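Local coordinates for protein VP5 (Halorubrum pleomorphic virus 2, PDB 6QGI) that serves as an envelope protein of a haloarchaeal virus and probably drives fusion of the viral envelope with the host cell membrane, at residues A[18-23]-A[287-292]; A[93-98]-A[248-253]. All blocks are in the same frame, centred on the assembly; numbering follows the deposited sequence.

Contact 1 of 2, residues A[18-23]-A[287-292]; sequences WALREF and IADLIA
The loop that follows strand 11-13 is pinned to the short helix 285-292 by a two-pronged salt bridge between Arg21 and Asp289. The guanidinium comes end-on: Arg21 NH1 donates to Asp289 OD1 at 2.9 Å, and Arg21 NH2 reaches Asp289 OD2, also at 2.9 Å. The second bond uses the syn lone pair of OD2. The first meets OD1 from above the carboxylate plane, in keeping with the 53° between the two flat groups; a weak third bond joins Arg21 NH2 to Asp289 OD1 at 3.1 Å. Arg21 starts with CG wedged between its backbone N and carbonyl carbon (chi1 68°), then runs extended to NE, which carries its tip to the helix. Gln285 NE2, one helical turn before Asp289, also binds OD1 and should help fix the carboxylate's rotation. In the fold, helix 270-279 packs beside this joint, its Ala274 against both Asp289 and Ala292. Beside the ionic pair, one methyl of Leu20 does the apolar work: Leu20 CD1 packs 3.6 Å from Asp289 CB and 3.7 Å from Ala292 CB, with the Asp289 carbonyl O also close by.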
loop_
_atom_site.group_PDB
_atom_site.type_symbol
_atom_site.label_atom_id
_atom_site.label_comp_id
_atom_site.label_asym_id
_atom_site.label_seq_id
_atom_site.Cartn_x
_atom_site.Cartn_y
_atom_site.Cartn_z
ATOM N N TRP A 18 8.222 -4.635 2.026
ATOM C CA TRP A 18 9.410 -3.949 1.506
ATOM C C TRP A 18 10.173 -3.202 2.598
ATOM O O TRP A 18 11.361 -2.907 2.434
ATOM C CB TRP A 18 9.005 -2.968 0.399
ATOM C CG TRP A 18 8.064 -1.899 0.860
ATOM C CD1 TRP A 18 6.702 -1.963 0.889
ATOM C CD2 TRP A 18 8.418 -0.602 1.352
ATOM N NE1 TRP A 18 6.188 -0.810 1.426
ATOM C CE2 TRP A 18 7.216 0.060 1.684
ATOM C CE3 TRP A 18 9.640 0.064 1.552
ATOM C CZ2 TRP A 18 7.199 1.359 2.202
ATOM C CZ3 TRP A 18 9.622 1.352 2.062
ATOM C CH2 TRP A 18 8.413 1.991 2.372
ATOM N N ALA A 19 9.479 -2.858 3.692
ATOM C CA ALA A 19 10.071 -2.175 4.832
ATOM C C ALA A 19 10.598 -3.188 5.847
ATOM O O ALA A 19 11.255 -2.801 6.806
ATOM C CB ALA A 19 9.039 -1.261 5.475
ATOM N N LEU A 20 10.333 -4.491 5.624
ATOM C CA LEU A 20 10.765 -5.549 6.536
ATOM C C LEU A 20 11.806 -6.487 5.931
ATOM O O LEU A 20 12.723 -6.901 6.637
ATOM C CB LEU A 20 9.557 -6.367 7.005
ATOM C CG LEU A 20 8.614 -5.663 7.963
ATOM C CD1 LEU A 20 7.389 -6.471 8.170
ATOM C CD2 LEU A 20 9.290 -5.396 9.310
ATOM N N ARG A 21 11.663 -6.836 4.640
ATOM C CA ARG A 21 12.562 -7.771 3.956
ATOM C C ARG A 21 12.627 -7.475 2.462
ATOM O O ARG A 21 11.880 -6.618 1.992
ATOM C CB ARG A 21 12.061 -9.208 4.188
ATOM C CG ARG A 21 10.735 -9.484 3.479
ATOM C CD ARG A 21 9.994 -10.667 4.033
ATOM N NE ARG A 21 8.597 -10.618 3.607
ATOM C CZ ARG A 21 7.617 -10.050 4.305
ATOM N NH1 ARG A 21 7.874 -9.491 5.483
ATOM N NH2 ARG A 21 6.379 -10.042 3.839
ATOM N N GLU A 22 13.483 -8.211 1.712
ATOM C CA GLU A 22 13.566 -8.097 0.255
ATOM C C GLU A 22 12.189 -8.468 -0.313
ATOM O O GLU A 22 11.656 -9.530 0.008
ATOM C CB GLU A 22 14.688 -8.984 -0.306
ATOM C CG GLU A 22 15.118 -8.590 -1.708
ATOM C CD GLU A 22 16.009 -9.565 -2.452
ATOM O OE1 GLU A 22 16.254 -10.680 -1.936
ATOM O OE2 GLU A 22 16.459 -9.212 -3.567
ATOM N N PHE A 23 11.575 -7.539 -1.047
ATOM C CA PHE A 23 10.219 -7.684 -1.573
ATOM C C PHE A 23 10.210 -7.874 -3.085
ATOM O O PHE A 23 11.095 -7.365 -3.777
ATOM C CB PHE A 23 9.396 -6.439 -1.193
ATOM C CG PHE A 23 7.928 -6.639 -0.883
ATOM C CD1 PHE A 23 7.510 -7.656 -0.025
ATOM C CD2 PHE A 23 6.969 -5.759 -1.378
ATOM C CE1 PHE A 23 6.155 -7.830 0.269
ATOM C CE2 PHE A 23 5.614 -5.927 -1.070
ATOM C CZ PHE A 23 5.217 -6.958 -0.244
ATOM N N ILE A 287 -1.130 -7.747 7.287
ATOM C CA ILE A 287 -1.367 -7.540 8.723
ATOM C C ILE A 287 -0.199 -8.159 9.534
ATOM O O ILE A 287 0.252 -7.531 10.492
ATOM C CB ILE A 287 -2.776 -7.977 9.230
ATOM C CG1 ILE A 287 -3.011 -7.603 10.723
ATOM C CG2 ILE A 287 -3.075 -9.451 8.968
ATOM C CD1 ILE A 287 -2.884 -6.109 11.093
ATOM N N ALA A 288 0.344 -9.319 9.092
ATOM C CA ALA A 288 1.509 -9.958 9.714
ATOM C C ALA A 288 2.702 -8.991 9.707
ATOM O O ALA A 288 3.366 -8.827 10.725
ATOM C CB ALA A 288 1.859 -11.245 8.980
ATOM N N ASP A 289 2.901 -8.293 8.575
ATOM C CA ASP A 289 3.941 -7.294 8.362
ATOM C C ASP A 289 3.659 -6.012 9.170
ATOM O O ASP A 289 4.596 -5.435 9.724
ATOM C CB ASP A 289 4.082 -6.980 6.858
ATOM C CG ASP A 289 4.642 -8.109 5.996
ATOM O OD1 ASP A 289 5.204 -9.080 6.565
ATOM O OD2 ASP A 289 4.515 -8.026 4.754
ATOM N N LEU A 290 2.377 -5.585 9.260
ATOM C CA LEU A 290 1.971 -4.408 10.039
ATOM C C LEU A 290 2.186 -4.627 11.547
ATOM O O LEU A 290 2.542 -3.675 12.244
ATOM C CB LEU A 290 0.507 -4.013 9.766
ATOM C CG LEU A 290 0.225 -3.205 8.484
ATOM C CD1 LEU A 290 -1.255 -3.019 8.287
ATOM C CD2 LEU A 290 0.898 -1.825 8.507
ATOM N N ILE A 291 1.988 -5.873 12.044
ATOM C CA ILE A 291 2.221 -6.234 13.452
ATOM C C ILE A 291 3.738 -6.192 13.695
ATOM O O ILE A 291 4.177 -5.626 14.695
ATOM C CB ILE A 291 1.579 -7.608 13.829
ATOM C CG1 ILE A 291 0.036 -7.515 13.824
ATOM C CG2 ILE A 291 2.086 -8.146 15.190
ATOM C CD1 ILE A 291 -0.662 -8.815 13.492
ATOM N N ALA A 292 4.527 -6.742 12.746
ATOM C CA ALA A 292 5.994 -6.758 12.793
ATOM C C ALA A 292 6.585 -5.338 12.770
ATOM O O ALA A 292 7.651 -5.112 13.348
ATOM C CB ALA A 292 6.540 -7.562 11.635
#

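Contact 2 of 2, residues A[93-98]-A[248-253]; sequences AVLDAA and TWVSNV
Ser251 OG, next in sequence to the contact residue Val250, lies within hydrogen-bonding reach of two groups: the backbone O of Ser247, one turn back in its own helix, and Glu91 OE2 at the start of helix 91-133. The hydroxyl's one hydrogen is probably shared between them. The Glu91 link bridges the two helices, whereas the interface between 93-98 and 248-253 itself is apolar. Val250 is its hub, contributing 83 Å² of the 161 Å² buried on both sides together. Its two methyls divide the work. With CG1 anti to the backbone N (chi1 172°), Val250 CG1 meets Val94 CG1 at 3.8 Å, and the other methyl, Val250 CG2, lies 4.0 Å from Leu95 CD1. Val250 CG2 is equally near the backbone, 4.0 Å from Leu95 CA, evidence that the valine reaches down to the main chain of the facing helix. The CA atoms of Leu95 and Val250 are accordingly 6.2 Å apart. Here the last turns of helix 225-253 rest on the first turns of helix 91-133, within the helical part of the protein. Leu95 also spreads back along helix 225-253, touching Ile246 and Ser247. Trp249 turns to another neighbour, helix 66-86, where it packs on Lys78 and Ala81.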
loop_
_atom_site.group_PDB
_atom_site.type_symbol
_atom_site.label_atom_id
_atom_site.label_comp_id
_atom_site.label_asym_id
_atom_site.label_seq_id
_atom_site.Cartn_x
_atom_site.Cartn_y
_atom_site.Cartn_z
ATOM N N ALA A 93 33.486 -2.774 19.172
ATOM C CA ALA A 93 32.966 -4.004 18.560
ATOM C C ALA A 93 31.451 -4.169 18.778
ATOM O O ALA A 93 30.769 -4.656 17.878
ATOM C CB ALA A 93 33.702 -5.210 19.116
ATOM N N VAL A 94 30.937 -3.766 19.962
ATOM C CA VAL A 94 29.517 -3.834 20.339
ATOM C C VAL A 94 28.719 -2.863 19.450
ATOM O O VAL A 94 27.684 -3.243 18.892
ATOM C CB VAL A 94 29.311 -3.543 21.858
ATOM C CG1 VAL A 94 27.834 -3.406 22.211
ATOM C CG2 VAL A 94 29.968 -4.614 22.728
ATOM N N LEU A 95 29.222 -1.624 19.304
ATOM C CA LEU A 95 28.605 -0.589 18.479
ATOM C C LEU A 95 28.699 -0.939 16.986
ATOM O O LEU A 95 27.711 -0.756 16.279
ATOM C CB LEU A 95 29.251 0.777 18.767
ATOM C CG LEU A 95 28.741 2.016 18.017
ATOM C CD1 LEU A 95 27.212 2.117 18.034
ATOM C CD2 LEU A 95 29.291 3.251 18.651
ATOM N N ASP A 96 29.857 -1.460 16.516
ATOM C CA ASP A 96 30.057 -1.849 15.116
ATOM C C ASP A 96 29.061 -2.927 14.693
ATOM O O ASP A 96 28.505 -2.834 13.598
ATOM C CB ASP A 96 31.499 -2.327 14.864
ATOM C CG ASP A 96 32.545 -1.220 14.856
ATOM O OD1 ASP A 96 32.259 -0.128 14.302
ATOM O OD2 ASP A 96 33.660 -1.450 15.384
ATOM N N ALA A 97 28.812 -3.920 15.575
ATOM C CA ALA A 97 27.869 -5.016 15.350
ATOM C C ALA A 97 26.445 -4.489 15.283
ATOM O O ALA A 97 25.651 -4.963 14.471
ATOM C CB ALA A 97 27.989 -6.044 16.456
ATOM N N ALA A 98 26.133 -3.496 16.127
ATOM C CA ALA A 98 24.828 -2.849 16.173
ATOM C C ALA A 98 24.583 -2.030 14.904
ATOM O O ALA A 98 23.536 -2.205 14.284
ATOM C CB ALA A 98 24.726 -1.965 17.404
ATOM N N THR A 248 24.438 6.034 21.407
ATOM C CA THR A 248 24.072 6.539 22.730
ATOM C C THR A 248 23.647 5.337 23.588
ATOM O O THR A 248 24.086 5.229 24.729
ATOM C CB THR A 248 22.982 7.627 22.607
ATOM O OG1 THR A 248 23.466 8.678 21.769
ATOM C CG2 THR A 248 22.563 8.204 23.958
ATOM N N TRP A 249 22.827 4.423 23.022
ATOM C CA TRP A 249 22.326 3.214 23.688
ATOM C C TRP A 249 23.476 2.324 24.164
ATOM O O TRP A 249 23.444 1.874 25.305
ATOM C CB TRP A 249 21.367 2.422 22.775
ATOM C CG TRP A 249 20.679 1.292 23.484
ATOM C CD1 TRP A 249 19.523 1.361 24.200
ATOM C CD2 TRP A 249 21.131 -0.066 23.582
ATOM N NE1 TRP A 249 19.235 0.139 24.755
ATOM C CE2 TRP A 249 20.190 -0.764 24.368
ATOM C CE3 TRP A 249 22.244 -0.765 23.076
ATOM C CZ2 TRP A 249 20.322 -2.125 24.663
ATOM C CZ3 TRP A 249 22.372 -2.113 23.367
ATOM C CH2 TRP A 249 21.424 -2.777 24.158
ATOM N N VAL A 250 24.492 2.099 23.306
ATOM C CA VAL A 250 25.679 1.293 23.605
ATOM C C VAL A 250 26.453 1.944 24.768
ATOM O O VAL A 250 26.799 1.245 25.719
ATOM C CB VAL A 250 26.572 1.066 22.346
ATOM C CG1 VAL A 250 27.901 0.408 22.709
ATOM C CG2 VAL A 250 25.845 0.225 21.299
ATOM N N SER A 251 26.662 3.277 24.720
ATOM C CA SER A 251 27.368 4.035 25.762
ATOM C C SER A 251 26.662 3.977 27.128
ATOM O O SER A 251 27.342 3.973 28.155
ATOM C CB SER A 251 27.542 5.489 25.342
ATOM O OG SER A 251 28.464 5.600 24.271
ATOM N N ASN A 252 25.320 3.925 27.141
ATOM C CA ASN A 252 24.536 3.878 28.380
ATOM C C ASN A 252 24.450 2.460 28.974
ATOM O O ASN A 252 24.291 2.314 30.188
ATOM C CB ASN A 252 23.116 4.416 28.141
ATOM C CG ASN A 252 23.020 5.822 27.585
ATOM O OD1 ASN A 252 23.995 6.589 27.529
ATOM N ND2 ASN A 252 21.826 6.188 27.135
ATOM N N VAL A 253 24.551 1.427 28.117
ATOM C CA VAL A 253 24.414 0.010 28.470
ATOM C C VAL A 253 25.775 -0.637 28.814
ATOM O O VAL A 253 25.834 -1.424 29.762
ATOM C CB VAL A 253 23.677 -0.718 27.311
ATOM C CG1 VAL A 253 23.864 -2.229 27.339
ATOM C CG2 VAL A 253 22.199 -0.368 27.320
#

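In the fold
Contact 2 is nested inside the chain loop closed by contact 1: the order is 18-23, 93-98, 248-253, 287-292. Their centres lie 26 Å apart and their nearest atoms about 14 Å, so they do not touch. The centre of contact 1 lies about 11 Å from the centre of the chain and that of contact 2 about 34 Å, near one end of the helical region. Helix 91-133 links them: it supplies 93-98 directly, while its Tyr105 and Asn112 hydrogen-bond the backbone of loop 18-23. Contact 1 therefore joins this helical region to helix 285-292, whose Ile287 and Leu290 pack on strand 343-355, whereas contact 2 joins two helices at the region's far end.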